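Local coordinates for bartonella effector protein (Bep) substrate of VirB T4SS (Bartonella sp. AR 15-3, PDB 4M16) that probably transfers AMP from ATP to protein tyrosines and threonines, as the N-terminal Fic domain of an effector secreted by a type IV system, at residues A[44-48]-A[65-69]; A[57-62]-A[166-170]; A[104-108]-A[195-199]; A[116-120]-A[148-154]; A[177-183]-A[210-216]. All coordinates share one frame; numbering follows the deposited sequence.

Contact 1 (A[44-48]-A[65-69]); sequences VINSL and LHKRL
Val-44 sits where segments 44-48 and 65-69 come closest, and the fit is tight here. Its CG2 presses on the carbonyl of Arg-68, 3.3 Å from O, while CG1 meets CB of the same arginine. With CG1 anti to the backbone N (chi1 166°), that branch also lies 4.0 Å from Leu-69 CD2. One methyl of Leu-69 thus serves two residues, because Ile-45 CD1 comes to 3.6 Å from the same CD2. At the other end Leu-48 CD1 lies 4.0 Å from Leu-65 CD2, and helix 159-174 closes this apolar side through Val-162 and Ile-165.

The opposite flank is looser and partly exposed. The Arg-68 chain bends at chi2 and chi3, curling back so that its guanidinium runs beside Leu-48, NH1 to CD2 3.7 Å. Ser-47 OG lies at the edge of that group, near its plane, 3.5 Å from NH2. Both polar ends have firmer partners in Glu-51, which makes a salt bridge with Arg-68 NH1 and a hydrogen bond with Ser-47 OG. Hydrocarbon packing therefore joins the two helical segments, their directions 127° apart, while the charge of Arg-68 is met by Glu-51, just past the first helix, on the more exposed side.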
# COMPACT_ATOMS: atom_id res chain seq x y z
N VAL A 44 -8.87 -12.99 1.38
CA VAL A 44 -8.07 -12.75 2.59
C VAL A 44 -8.61 -11.55 3.35
O VAL A 44 -8.73 -11.59 4.58
CB VAL A 44 -6.58 -12.58 2.27
CG1 VAL A 44 -5.83 -12.02 3.45
CG2 VAL A 44 -5.97 -13.89 1.84
N ILE A 45 -8.96 -10.49 2.62
CA ILE A 45 -9.56 -9.27 3.22
C ILE A 45 -10.80 -9.70 4.02
O ILE A 45 -10.98 -9.25 5.14
CB ILE A 45 -9.96 -8.23 2.16
CG1 ILE A 45 -8.73 -7.71 1.45
CG2 ILE A 45 -10.83 -7.10 2.76
CD1 ILE A 45 -7.81 -6.92 2.30
N ASN A 46 -11.59 -10.60 3.46
CA ASN A 46 -12.74 -11.14 4.15
C ASN A 46 -12.42 -11.82 5.48
O ASN A 46 -13.11 -11.55 6.46
CB ASN A 46 -13.52 -12.10 3.28
CG ASN A 46 -14.16 -11.41 2.09
OD1 ASN A 46 -14.21 -10.19 2.04
ND2 ASN A 46 -14.60 -12.19 1.12
N SER A 47 -11.38 -12.64 5.51
CA SER A 47 -10.94 -13.35 6.75
C SER A 47 -10.55 -12.31 7.81
O SER A 47 -10.97 -12.40 9.00
CB SER A 47 -9.77 -14.26 6.45
OG SER A 47 -9.27 -14.86 7.63
N LEU A 48 -9.79 -11.30 7.38
CA LEU A 48 -9.25 -10.29 8.29
C LEU A 48 -10.33 -9.55 9.06
O LEU A 48 -10.05 -8.93 10.11
CB LEU A 48 -8.33 -9.33 7.53
CG LEU A 48 -7.05 -9.90 6.94
CD1 LEU A 48 -6.42 -9.02 5.89
CD2 LEU A 48 -6.01 -10.16 8.01
N LEU A 65 0.61 -8.39 6.66
CA LEU A 65 -0.56 -8.24 5.80
C LEU A 65 -0.25 -8.52 4.31
O LEU A 65 -1.04 -9.16 3.63
CB LEU A 65 -1.20 -6.84 5.95
CG LEU A 65 -1.92 -6.48 7.22
CD1 LEU A 65 -2.31 -4.99 7.23
CD2 LEU A 65 -3.11 -7.36 7.45
N HIS A 66 0.88 -8.04 3.81
CA HIS A 66 1.25 -8.31 2.42
C HIS A 66 1.44 -9.80 2.17
O HIS A 66 1.00 -10.31 1.13
CB HIS A 66 2.52 -7.53 2.08
CG HIS A 66 2.83 -7.51 0.63
ND1 HIS A 66 3.63 -8.44 0.03
CD2 HIS A 66 2.45 -6.66 -0.35
CE1 HIS A 66 3.75 -8.15 -1.25
NE2 HIS A 66 3.04 -7.08 -1.50
N LYS A 67 2.10 -10.49 3.12
CA LYS A 67 2.27 -11.95 3.08
C LYS A 67 0.91 -12.65 3.06
O LYS A 67 0.68 -13.59 2.28
CB LYS A 67 3.15 -12.43 4.25
CG LYS A 67 3.17 -13.93 4.54
CD LYS A 67 3.99 -14.70 3.57
CE LYS A 67 4.10 -16.18 3.96
NZ LYS A 67 5.12 -16.42 5.01
N ARG A 68 -0.02 -12.22 3.91
CA ARG A 68 -1.38 -12.78 3.87
C ARG A 68 -2.08 -12.61 2.53
O ARG A 68 -2.70 -13.56 2.00
CB ARG A 68 -2.27 -12.15 4.97
CG ARG A 68 -1.92 -12.56 6.40
CD ARG A 68 -2.24 -14.03 6.70
NE ARG A 68 -3.66 -14.29 6.49
CZ ARG A 68 -4.64 -13.97 7.33
NH1 ARG A 68 -4.39 -13.40 8.50
NH2 ARG A 68 -5.90 -14.22 6.99
N LEU A 69 -2.01 -11.38 2.02
CA LEU A 69 -2.72 -10.98 0.81
C LEU A 69 -2.18 -11.66 -0.45
O LEU A 69 -2.95 -11.98 -1.32
CB LEU A 69 -2.68 -9.47 0.59
CG LEU A 69 -3.58 -8.64 1.51
CD1 LEU A 69 -3.24 -7.13 1.55
CD2 LEU A 69 -5.02 -8.87 1.16

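Contact 2 (A[57-62]-A[166-170]); sequences FDSSYL and FFEKL. With EDO (1,2-ethanediol), chain B.
Phe-57, Tyr-61 and Phe-166 form an aromatic cluster in the all-helical core of the Fic domain, where the start of helix 59-70 meets helix 159-174. Phe-166 is its centre. Its CG is anti to the backbone N (chi1 -180°), which carries the ring out between Phe-57 and Tyr-61. Phe-57 turns its edge to one face of Phe-166 in an edge-to-face pair, centroids 5.7 Å apart and planes at 87°. Tyr-61 meets the same ring obliquely, CD2 to CD2 3.7 Å. Leu-62 crosses it at about a right angle, leading with CD1, and the carbonyl O of Asp-58 lies at the ring edge, 3.4 Å from CE2.

Phe-57 is itself covered: Leu-170 lays CA and CD1 over one face, the CA-H giving a CH-pi contact 3.9 Å from the ring centroid. Asp-58 N-caps helix 59-70, its OD1 accepting from Tyr-61 N, so the residue next to Phe-57 fixes the first turn that carries Tyr-61.

Beyond the cluster, Glu-168 OE1 and OE2 accept from O1 and O2 of an ethanediol. Lys-169 starts with CB at the edge of Phe-57, then bends at chi2 and chi3 and crosses the Tyr-61 side chain at about a right angle, CE near OH. Its NZ bonds Leu-48 O and also a water, 3.0 Å away, that sits in the plane of the Tyr-61 ring, 2.6 Å from OH.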
# COMPACT_ATOMS: atom_id res chain seq x y z
N PHE A 57 0.59 -0.96 15.20
CA PHE A 57 0.63 -0.74 13.80
C PHE A 57 2.07 -0.29 13.43
O PHE A 57 2.54 0.80 13.82
CB PHE A 57 -0.48 0.25 13.41
CG PHE A 57 -1.84 -0.33 13.55
CD1 PHE A 57 -2.45 -0.37 14.77
CD2 PHE A 57 -2.48 -0.94 12.46
CE1 PHE A 57 -3.71 -0.94 14.93
CE2 PHE A 57 -3.75 -1.51 12.62
CZ PHE A 57 -4.36 -1.52 13.85
N ASP A 58 2.76 -1.15 12.71
CA ASP A 58 4.10 -0.85 12.22
C ASP A 58 4.34 -1.58 10.87
O ASP A 58 3.47 -2.30 10.34
CB ASP A 58 5.16 -1.22 13.30
CG ASP A 58 5.10 -2.65 13.70
OD1 ASP A 58 4.34 -3.44 13.07
OD2 ASP A 58 5.85 -3.03 14.64
N SER A 59 5.51 -1.35 10.31
CA SER A 59 5.97 -2.04 9.11
C SER A 59 5.96 -3.57 9.28
O SER A 59 5.81 -4.31 8.32
CB SER A 59 7.37 -1.48 8.71
OG SER A 59 8.34 -1.66 9.74
N SER A 60 6.15 -4.07 10.50
CA SER A 60 6.08 -5.51 10.65
C SER A 60 4.66 -5.99 10.36
O SER A 60 4.48 -6.99 9.71
CB SER A 60 6.52 -5.96 12.02
OG SER A 60 7.90 -5.72 12.05
N TYR A 61 3.66 -5.27 10.85
CA TYR A 61 2.29 -5.64 10.57
C TYR A 61 2.00 -5.45 9.07
O TYR A 61 1.25 -6.20 8.49
CB TYR A 61 1.34 -4.78 11.40
CG TYR A 61 -0.11 -5.08 11.24
CD1 TYR A 61 -0.61 -6.35 11.48
CD2 TYR A 61 -1.00 -4.09 10.83
CE1 TYR A 61 -1.95 -6.63 11.32
CE2 TYR A 61 -2.33 -4.34 10.68
CZ TYR A 61 -2.82 -5.63 10.93
OH TYR A 61 -4.19 -5.86 10.81
N LEU A 62 2.59 -4.40 8.47
CA LEU A 62 2.32 -4.14 7.07
C LEU A 62 2.87 -5.33 6.23
O LEU A 62 2.20 -5.83 5.31
CB LEU A 62 2.92 -2.81 6.63
CG LEU A 62 2.67 -2.45 5.17
CD1 LEU A 62 1.26 -1.89 5.01
CD2 LEU A 62 3.66 -1.40 4.72
N PHE A 166 -4.35 -1.87 5.82
CA PHE A 166 -3.56 -1.40 6.98
C PHE A 166 -4.24 -0.17 7.58
O PHE A 166 -4.46 -0.13 8.80
CB PHE A 166 -2.12 -1.06 6.59
CG PHE A 166 -1.25 -0.57 7.72
CD1 PHE A 166 -1.29 0.75 8.11
CD2 PHE A 166 -0.33 -1.42 8.34
CE1 PHE A 166 -0.46 1.22 9.12
CE2 PHE A 166 0.52 -0.95 9.34
CZ PHE A 166 0.44 0.37 9.74
N PHE A 167 -4.61 0.79 6.73
CA PHE A 167 -5.21 2.00 7.24
C PHE A 167 -6.66 1.82 7.71
O PHE A 167 -7.11 2.51 8.60
CB PHE A 167 -5.06 3.16 6.24
CG PHE A 167 -3.78 3.89 6.44
CD1 PHE A 167 -2.60 3.40 5.90
CD2 PHE A 167 -3.73 5.02 7.22
CE1 PHE A 167 -1.39 4.04 6.12
CE2 PHE A 167 -2.52 5.69 7.43
CZ PHE A 167 -1.35 5.18 6.91
N GLU A 168 -7.37 0.87 7.14
CA GLU A 168 -8.73 0.56 7.58
C GLU A 168 -8.68 -0.06 9.01
O GLU A 168 -9.48 0.30 9.88
CB GLU A 168 -9.44 -0.33 6.55
CG GLU A 168 -9.70 0.39 5.22
CD GLU A 168 -10.35 -0.48 4.13
OE1 GLU A 168 -10.13 -1.70 4.13
OE2 GLU A 168 -11.05 0.04 3.25
N LYS A 169 -7.72 -0.97 9.22
CA LYS A 169 -7.49 -1.59 10.53
C LYS A 169 -7.00 -0.53 11.57
O LYS A 169 -7.44 -0.50 12.74
CB LYS A 169 -6.51 -2.76 10.41
CG LYS A 169 -7.09 -3.96 9.62
CD LYS A 169 -7.98 -4.83 10.50
CE LYS A 169 -7.68 -6.32 10.30
NZ LYS A 169 -8.12 -7.31 11.38
N LEU A 170 -6.10 0.35 11.12
CA LEU A 170 -5.65 1.44 11.98
C LEU A 170 -6.79 2.34 12.43
O LEU A 170 -6.85 2.73 13.60
CB LEU A 170 -4.58 2.26 11.25
CG LEU A 170 -3.96 3.46 11.96
CD1 LEU A 170 -3.08 2.95 13.06
CD2 LEU A 170 -3.13 4.35 11.05
C1 EDO B . -10.11 -3.53 0.83
O1 EDO B . -9.05 -2.83 1.50
C2 EDO B . -10.95 -2.57 -0.02
O2 EDO B . -11.33 -1.37 0.66
O HOH W 1 -5.24 -8.07 11.69

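Contact 3 (A[104-108]-A[195-199])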
# COMPACT_ATOMS: atom_id res chain seq x y z
N ASP A 104 8.08 10.82 -14.68
CA ASP A 104 9.43 10.69 -14.18
C ASP A 104 9.34 10.97 -12.69
O ASP A 104 10.13 11.71 -12.16
CB ASP A 104 10.31 11.71 -14.94
CG ASP A 104 10.46 11.34 -16.42
OD1 ASP A 104 11.09 10.31 -16.69
OD2 ASP A 104 9.91 12.04 -17.29
N ILE A 105 8.27 10.48 -12.05
CA ILE A 105 8.03 10.70 -10.63
C ILE A 105 8.26 9.38 -9.87
O ILE A 105 7.51 8.42 -10.07
CB ILE A 105 6.59 11.21 -10.35
CG1 ILE A 105 6.29 12.54 -11.07
CG2 ILE A 105 6.39 11.48 -8.87
CD1 ILE A 105 4.81 12.85 -11.16
N TYR A 106 9.31 9.32 -9.05
CA TYR A 106 9.71 8.05 -8.41
C TYR A 106 9.20 7.92 -6.99
O TYR A 106 9.02 8.90 -6.27
CB TYR A 106 11.24 7.89 -8.42
CG TYR A 106 11.80 7.73 -9.81
CD1 TYR A 106 11.94 8.81 -10.64
CD2 TYR A 106 12.16 6.47 -10.29
CE1 TYR A 106 12.44 8.66 -11.92
CE2 TYR A 106 12.64 6.31 -11.58
CZ TYR A 106 12.78 7.42 -12.38
OH TYR A 106 13.28 7.30 -13.64
N PHE A 107 8.89 6.69 -6.64
CA PHE A 107 8.75 6.27 -5.25
C PHE A 107 10.14 6.27 -4.61
O PHE A 107 11.16 6.54 -5.25
CB PHE A 107 8.12 4.86 -5.20
CG PHE A 107 6.74 4.84 -5.75
CD1 PHE A 107 5.69 5.45 -5.05
CD2 PHE A 107 6.48 4.29 -7.02
CE1 PHE A 107 4.40 5.45 -5.60
CE2 PHE A 107 5.22 4.31 -7.54
CZ PHE A 107 4.18 4.88 -6.83
N ALA A 108 10.19 5.97 -3.33
CA ALA A 108 11.45 5.91 -2.62
C ALA A 108 12.42 4.94 -3.30
O ALA A 108 12.05 3.85 -3.76
CB ALA A 108 11.21 5.46 -1.21
N ALA A 195 -0.57 13.56 -4.69
CA ALA A 195 0.26 13.69 -3.49
C ALA A 195 1.74 13.67 -3.85
O ALA A 195 2.52 14.40 -3.25
CB ALA A 195 -0.07 12.62 -2.44
N MET A 196 2.12 12.87 -4.85
CA MET A 196 3.53 12.82 -5.27
C MET A 196 3.91 13.85 -6.31
O MET A 196 5.06 14.30 -6.32
CB MET A 196 3.93 11.39 -5.73
CG MET A 196 4.18 10.51 -4.50
SD MET A 196 4.24 8.81 -4.94
CE MET A 196 5.71 8.79 -6.00
N ALA A 197 2.94 14.23 -7.16
CA ALA A 197 3.22 15.11 -8.32
C ALA A 197 3.22 16.60 -7.92
O ALA A 197 4.10 17.35 -8.33
CB ALA A 197 2.24 14.87 -9.46
N LEU A 198 2.24 16.99 -7.13
CA LEU A 198 2.06 18.38 -6.77
C LEU A 198 2.96 18.78 -5.59
O LEU A 198 3.72 17.98 -5.10
CB LEU A 198 0.57 18.63 -6.42
CG LEU A 198 -0.48 18.27 -7.49
CD1 LEU A 198 -1.86 18.40 -6.85
CD2 LEU A 198 -0.33 19.11 -8.76
N LYS A 199 2.87 20.03 -5.14
CA LYS A 199 3.74 20.53 -4.05
C LYS A 199 2.92 21.05 -2.91
O LYS A 199 1.77 21.49 -3.08
CB LYS A 199 4.60 21.71 -4.53
CG LYS A 199 5.79 21.31 -5.37
CD LYS A 199 6.67 22.50 -5.73
CE LYS A 199 6.30 23.11 -7.06
NZ LYS A 199 7.26 24.21 -7.40
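A Met-aromatic contact, Met-196 against Phe-107, joins the end of helix 185-197 to the loop that runs from the short hairpin of strands 85-86 and 92-93 into helix 110-126. In Fic proteins such a hairpin is the flap beside the active site, and 104-108 belongs to the loop that follows it. Met-196 SD lies 4.3 Å from the centroid of the Phe-107 ring and approaches obliquely, 53° off the ring normal; the nearest ring atom is CE1, at 3.4 Å. The thioether runs out straight as far as the sulfur (chi2 166°) and then bends at chi3, 64°, which turns CE in toward the loop backbone. That methyl touches Phe-107 CD1 and also ends 3.3 Å from the carbonyl O of Tyr-106. The two side chains, Phe-107 and Met-196, cross at about a right angle.

Farther out, Ile-105 grips the helix end with two branches. CG2 faces Met-196 CB at 4.0 Å, and CD1 reaches Ala-197 CB at 3.7 Å, just before Leu-198 leaves the helix.

Phe-107 also stacks on His-153, the first residue of the Fic signature sequence, so the same ring that receives Met-196 also touches that histidine. No hydrogen bond crosses between the two segments: the contact is apolar, so it probably rests on dispersion, with the polarisable sulfur contributing.

Contact 4 (A[116-120]-A[148-154]); sequences NLKEF and FLNYIHP
The Phe-148 ring is wedged against helix 110-126, its edge turned to Phe-120 N, 3.6 Å from CE2, and to Glu-119 OE1. The carbonyl O of Asn-116 approaches CZ obliquely at 3.4 Å. That oxygen already accepts the helical bond from Phe-120 N, so the ring packs on a backbone turn whose polar atoms serve each other. One face of Phe-148 is covered from its own helix, by CD1 of Ile-152 one turn on, 3.8 Å above the plane and offset toward the rim. The Phe-120 ring has Phe-148 CD2 at its edge, and Leu-149 CB comes in obliquely, 3.7 Å from CE1.

Phe-120 and Phe-148 both hold CG anti to the backbone N (chi1 177° and 180°), which sends each ring across the gap to the opposite helix. Between the rings and the helix end, Ile-152 CD1 lies 3.6 Å from Asn-116 CB and also touches Leu-117 CD2. Leu-117 puts its other methyl, CD1, 4.1 Å from Pro-154 CB.

The helical segments 116-120 and 148-152 run nearly antiparallel (164°), their axes 10.5 Å apart at closest. Just past the packed turn, His-153 and Pro-154 begin the Fic signature loop; the imidazole ND1 bonds back to Asn-150 O, and NE2 bonds Glu-160. Helix 59-70 covers the layer through Leu-62 and Ser-59, helix 159-174 backs Leu-149 with Phe-167, and helix 185-197 lies against Asn-150.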
# COMPACT_ATOMS: atom_id res chain seq x y z
N ASN A 116 13.11 4.79 5.85
CA ASN A 116 11.81 5.40 5.72
C ASN A 116 10.74 4.62 6.47
O ASN A 116 9.87 5.21 7.14
CB ASN A 116 11.42 5.60 4.24
CG ASN A 116 12.24 6.68 3.52
OD1 ASN A 116 12.92 7.55 4.12
ND2 ASN A 116 12.17 6.66 2.22
N LEU A 117 10.77 3.30 6.39
CA LEU A 117 9.86 2.46 7.19
C LEU A 117 10.07 2.62 8.69
O LEU A 117 9.10 2.64 9.51
CB LEU A 117 9.97 0.99 6.78
CG LEU A 117 9.42 0.62 5.39
CD1 LEU A 117 9.70 -0.84 5.00
CD2 LEU A 117 7.93 0.89 5.28
N LYS A 118 11.35 2.73 9.09
CA LYS A 118 11.66 3.07 10.48
C LYS A 118 11.00 4.39 10.88
O LYS A 118 10.44 4.51 11.98
CB LYS A 118 13.18 3.18 10.75
N GLU A 119 11.11 5.38 10.02
CA GLU A 119 10.53 6.73 10.31
C GLU A 119 8.98 6.65 10.42
O GLU A 119 8.38 7.18 11.34
CB GLU A 119 10.94 7.75 9.24
CG GLU A 119 12.41 8.12 9.26
CD GLU A 119 12.90 8.89 8.03
OE1 GLU A 119 12.49 8.62 6.89
OE2 GLU A 119 13.80 9.75 8.20
N PHE A 120 8.37 5.93 9.49
CA PHE A 120 6.93 5.62 9.55
C PHE A 120 6.59 4.99 10.92
O PHE A 120 5.62 5.45 11.61
CB PHE A 120 6.58 4.71 8.36
CG PHE A 120 5.16 4.23 8.29
CD1 PHE A 120 4.16 4.98 7.64
CD2 PHE A 120 4.85 2.97 8.72
CE1 PHE A 120 2.86 4.48 7.55
CE2 PHE A 120 3.57 2.46 8.66
CZ PHE A 120 2.57 3.22 8.07
N PHE A 148 2.94 9.33 3.03
CA PHE A 148 4.31 8.93 3.25
C PHE A 148 4.47 7.45 2.84
O PHE A 148 5.33 7.11 2.05
CB PHE A 148 4.73 9.20 4.71
CG PHE A 148 6.18 8.80 5.04
CD1 PHE A 148 7.21 8.89 4.11
CD2 PHE A 148 6.51 8.41 6.36
CE1 PHE A 148 8.53 8.57 4.46
CE2 PHE A 148 7.82 8.07 6.69
CZ PHE A 148 8.83 8.17 5.73
N LEU A 149 3.59 6.58 3.34
CA LEU A 149 3.69 5.19 3.00
C LEU A 149 3.48 4.96 1.48
O LEU A 149 4.20 4.16 0.90
CB LEU A 149 2.73 4.33 3.84
CG LEU A 149 2.81 2.82 3.52
CD1 LEU A 149 4.18 2.29 3.84
CD2 LEU A 149 1.72 2.04 4.25
N ASN A 150 2.52 5.66 0.86
CA ASN A 150 2.31 5.60 -0.58
C ASN A 150 3.64 5.92 -1.30
O ASN A 150 4.02 5.23 -2.24
CB ASN A 150 1.19 6.54 -1.04
CG ASN A 150 0.93 6.42 -2.52
OD1 ASN A 150 0.51 5.34 -3.01
ND2 ASN A 150 1.20 7.49 -3.26
N TYR A 151 4.30 6.99 -0.89
CA TYR A 151 5.59 7.36 -1.50
C TYR A 151 6.65 6.29 -1.35
O TYR A 151 7.39 6.00 -2.30
CB TYR A 151 6.12 8.65 -0.87
CG TYR A 151 7.60 8.87 -1.07
CD1 TYR A 151 8.11 9.30 -2.27
CD2 TYR A 151 8.50 8.61 -0.02
CE1 TYR A 151 9.50 9.45 -2.43
CE2 TYR A 151 9.86 8.77 -0.17
CZ TYR A 151 10.36 9.19 -1.35
OH TYR A 151 11.75 9.34 -1.45
N ILE A 152 6.68 5.64 -0.18
CA ILE A 152 7.65 4.58 0.08
C ILE A 152 7.50 3.37 -0.88
O ILE A 152 8.50 2.96 -1.50
CB ILE A 152 7.65 4.05 1.55
CG1 ILE A 152 8.01 5.16 2.51
CG2 ILE A 152 8.72 2.97 1.67
CD1 ILE A 152 7.94 4.78 3.99
N HIS A 153 6.26 2.87 -1.04
CA HIS A 153 5.93 1.79 -1.94
C HIS A 153 6.94 0.68 -1.74
O HIS A 153 7.66 0.31 -2.67
CB HIS A 153 5.90 2.25 -3.42
CG HIS A 153 4.55 2.15 -4.05
ND1 HIS A 153 3.44 2.79 -3.52
CD2 HIS A 153 4.13 1.52 -5.17
CE1 HIS A 153 2.40 2.57 -4.31
NE2 HIS A 153 2.79 1.77 -5.29
N PRO A 154 7.00 0.13 -0.52
CA PRO A 154 8.06 -0.76 -0.13
C PRO A 154 8.07 -2.17 -0.77
O PRO A 154 9.06 -2.85 -0.60
CB PRO A 154 7.86 -0.89 1.38
CG PRO A 154 6.40 -0.71 1.60
CD PRO A 154 6.05 0.36 0.59

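Contact 5 (A[177-183]-A[210-216]); sequences KLDFSVV and LFEDISN
One direct hydrogen bond crosses here, from Asp-179 N to Ile-214 O, 2.9 Å. Two CA-H...O contacts flank it, Leu-178 CA to the same oxygen and Ser-215 CA to Lys-177 O. A water adds a bridge, accepting from Lys-177 N and donating to Ser-215 O. On the loop side Asp-179 OD1 accepts from Ser-181 N, an Asx turn, and from Ser-181 OG on the same face of its plane.

Among the aromatic contacts, Ile-214 CD1 makes a CH-pi contact over one face of Phe-180, 3.6 Å from its centroid, because chi1 (69°) sets CG1 between the backbone N and the carbonyl carbon. Phe-180 also turns its edge to the face of Phe-211 in an offset edge-to-face pair, planes at 87°.

Plain apolar packing finishes it: Leu-178 CD1 on Phe-211 CE2, and Val-183 CG2 on Leu-210 CD1, both 3.7 Å. The loop between helices 159-174 and 185-197 is thus pinned to the end of helix 200-214, with Phe-146 of helix 135-152 meeting both phenyl rings.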
# COMPACT_ATOMS: atom_id res chain seq x y z
N LYS A 177 -13.31 5.36 11.30
CA LYS A 177 -13.54 4.41 10.24
C LYS A 177 -13.03 4.96 8.94
O LYS A 177 -13.22 6.15 8.64
CB LYS A 177 -15.02 4.09 10.10
CG LYS A 177 -15.30 2.84 9.28
CD LYS A 177 -16.78 2.63 9.08
CE LYS A 177 -17.05 1.62 7.96
NZ LYS A 177 -16.52 0.25 8.25
N LEU A 178 -12.32 4.09 8.21
CA LEU A 178 -11.96 4.37 6.84
C LEU A 178 -12.47 3.21 5.98
O LEU A 178 -12.37 2.06 6.38
CB LEU A 178 -10.45 4.47 6.69
CG LEU A 178 -9.70 5.60 7.38
CD1 LEU A 178 -8.20 5.43 7.25
CD2 LEU A 178 -10.16 6.96 6.92
N ASP A 179 -13.00 3.53 4.81
CA ASP A 179 -13.45 2.52 3.87
C ASP A 179 -13.13 2.91 2.43
O ASP A 179 -13.87 3.62 1.78
CB ASP A 179 -14.92 2.28 4.04
CG ASP A 179 -15.45 1.22 3.12
OD1 ASP A 179 -14.70 0.59 2.32
OD2 ASP A 179 -16.66 1.01 3.23
N PHE A 180 -12.03 2.38 1.93
CA PHE A 180 -11.57 2.74 0.61
C PHE A 180 -12.55 2.31 -0.50
O PHE A 180 -12.57 2.95 -1.55
CB PHE A 180 -10.17 2.20 0.36
CG PHE A 180 -9.09 2.94 1.15
CD1 PHE A 180 -8.53 4.08 0.62
CD2 PHE A 180 -8.74 2.55 2.42
CE1 PHE A 180 -7.57 4.82 1.31
CE2 PHE A 180 -7.78 3.29 3.13
CZ PHE A 180 -7.20 4.43 2.56
N SER A 181 -13.40 1.30 -0.24
CA SER A 181 -14.39 0.83 -1.23
C SER A 181 -15.53 1.82 -1.53
O SER A 181 -16.31 1.59 -2.45
CB SER A 181 -14.98 -0.51 -0.80
OG SER A 181 -16.00 -0.33 0.18
N VAL A 182 -15.64 2.88 -0.75
CA VAL A 182 -16.63 3.95 -0.94
C VAL A 182 -16.42 4.76 -2.22
O VAL A 182 -17.34 5.37 -2.72
CB VAL A 182 -16.62 4.93 0.28
CG1 VAL A 182 -17.41 6.21 0.00
CG2 VAL A 182 -17.17 4.24 1.51
N VAL A 183 -15.18 4.81 -2.73
CA VAL A 183 -14.86 5.60 -3.93
C VAL A 183 -14.25 4.72 -4.97
O VAL A 183 -13.92 3.58 -4.66
CB VAL A 183 -13.87 6.75 -3.61
CG1 VAL A 183 -14.54 7.79 -2.71
CG2 VAL A 183 -12.62 6.19 -2.97
N LEU A 210 -9.82 12.94 -0.36
CA LEU A 210 -10.05 11.47 -0.36
C LEU A 210 -10.38 10.98 1.03
O LEU A 210 -11.34 10.24 1.22
CB LEU A 210 -8.87 10.70 -0.91
CG LEU A 210 -9.01 9.15 -0.82
CD1 LEU A 210 -10.09 8.67 -1.79
CD2 LEU A 210 -7.71 8.41 -1.09
N PHE A 211 -9.58 11.38 2.00
CA PHE A 211 -9.79 10.94 3.38
C PHE A 211 -11.13 11.40 3.97
O PHE A 211 -11.78 10.65 4.73
CB PHE A 211 -8.56 11.21 4.26
CG PHE A 211 -7.56 10.09 4.19
CD1 PHE A 211 -6.78 9.91 3.08
CD2 PHE A 211 -7.52 9.13 5.17
CE1 PHE A 211 -5.93 8.82 2.97
CE2 PHE A 211 -6.67 8.05 5.07
CZ PHE A 211 -5.85 7.90 3.98
N GLU A 212 -11.54 12.60 3.63
CA GLU A 212 -12.85 13.09 4.08
C GLU A 212 -14.01 12.22 3.50
O GLU A 212 -14.92 11.83 4.20
CB GLU A 212 -12.99 14.57 3.75
CG GLU A 212 -12.12 15.39 4.70
CD GLU A 212 -12.06 16.88 4.40
OE1 GLU A 212 -12.60 17.31 3.36
OE2 GLU A 212 -11.43 17.63 5.21
N ASP A 213 -13.88 11.86 2.24
CA ASP A 213 -14.88 11.08 1.53
C ASP A 213 -15.04 9.64 2.06
O ASP A 213 -16.14 9.07 1.99
CB ASP A 213 -14.46 10.98 0.06
CG ASP A 213 -14.72 12.28 -0.72
OD1 ASP A 213 -15.37 13.16 -0.18
OD2 ASP A 213 -14.27 12.39 -1.90
N ILE A 214 -13.94 9.04 2.55
CA ILE A 214 -13.97 7.62 2.91
C ILE A 214 -14.12 7.40 4.43
O ILE A 214 -14.09 6.25 4.91
CB ILE A 214 -12.73 6.83 2.37
CG1 ILE A 214 -11.45 7.25 3.09
CG2 ILE A 214 -12.66 6.93 0.85
CD1 ILE A 214 -10.22 6.48 2.70
N SER A 215 -14.30 8.49 5.18
CA SER A 215 -14.25 8.41 6.65
C SER A 215 -15.59 8.70 7.32
O SER A 215 -15.65 9.26 8.41
CB SER A 215 -13.16 9.33 7.22
OG SER A 215 -13.37 10.64 6.84
N ASN A 216 -16.66 8.26 6.68
CA ASN A 216 -18.03 8.49 7.19
C ASN A 216 -18.39 9.97 7.42
O ASN A 216 -18.82 10.37 8.51
CB ASN A 216 -18.19 7.72 8.48
CG ASN A 216 -19.60 7.76 8.97
OD1 ASN A 216 -20.54 7.98 8.19
ND2 ASN A 216 -19.78 7.55 10.28
O HOH W 2 -14.61 7.93 10.90

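Overall arrangement
Contact 2 is the hub. It meets contact 1 where Leu-65 CD1 packs on Phe-166 CA (3.8 Å), contact 5 through the probable hydrogen bond of Phe-180 N to Glu-168 OE2 (2.9 Å), and contact 4 where Phe-166 CE1 packs on Phe-120 CZ (3.8 Å). Contacts 1 and 2 share helix 59-70. Contact 3 joins this core through contact 4, Ala-108 N lying 3.0 Å from Tyr-151 O, beside the Fic signature that starts at the end of 148-154. Contacts 1 and 3 lie on opposite sides of the chain's centre, their own centres about 28 Å apart. The crystallisation ethanediol of contact 2 also lies near Ile-45 and Phe-180.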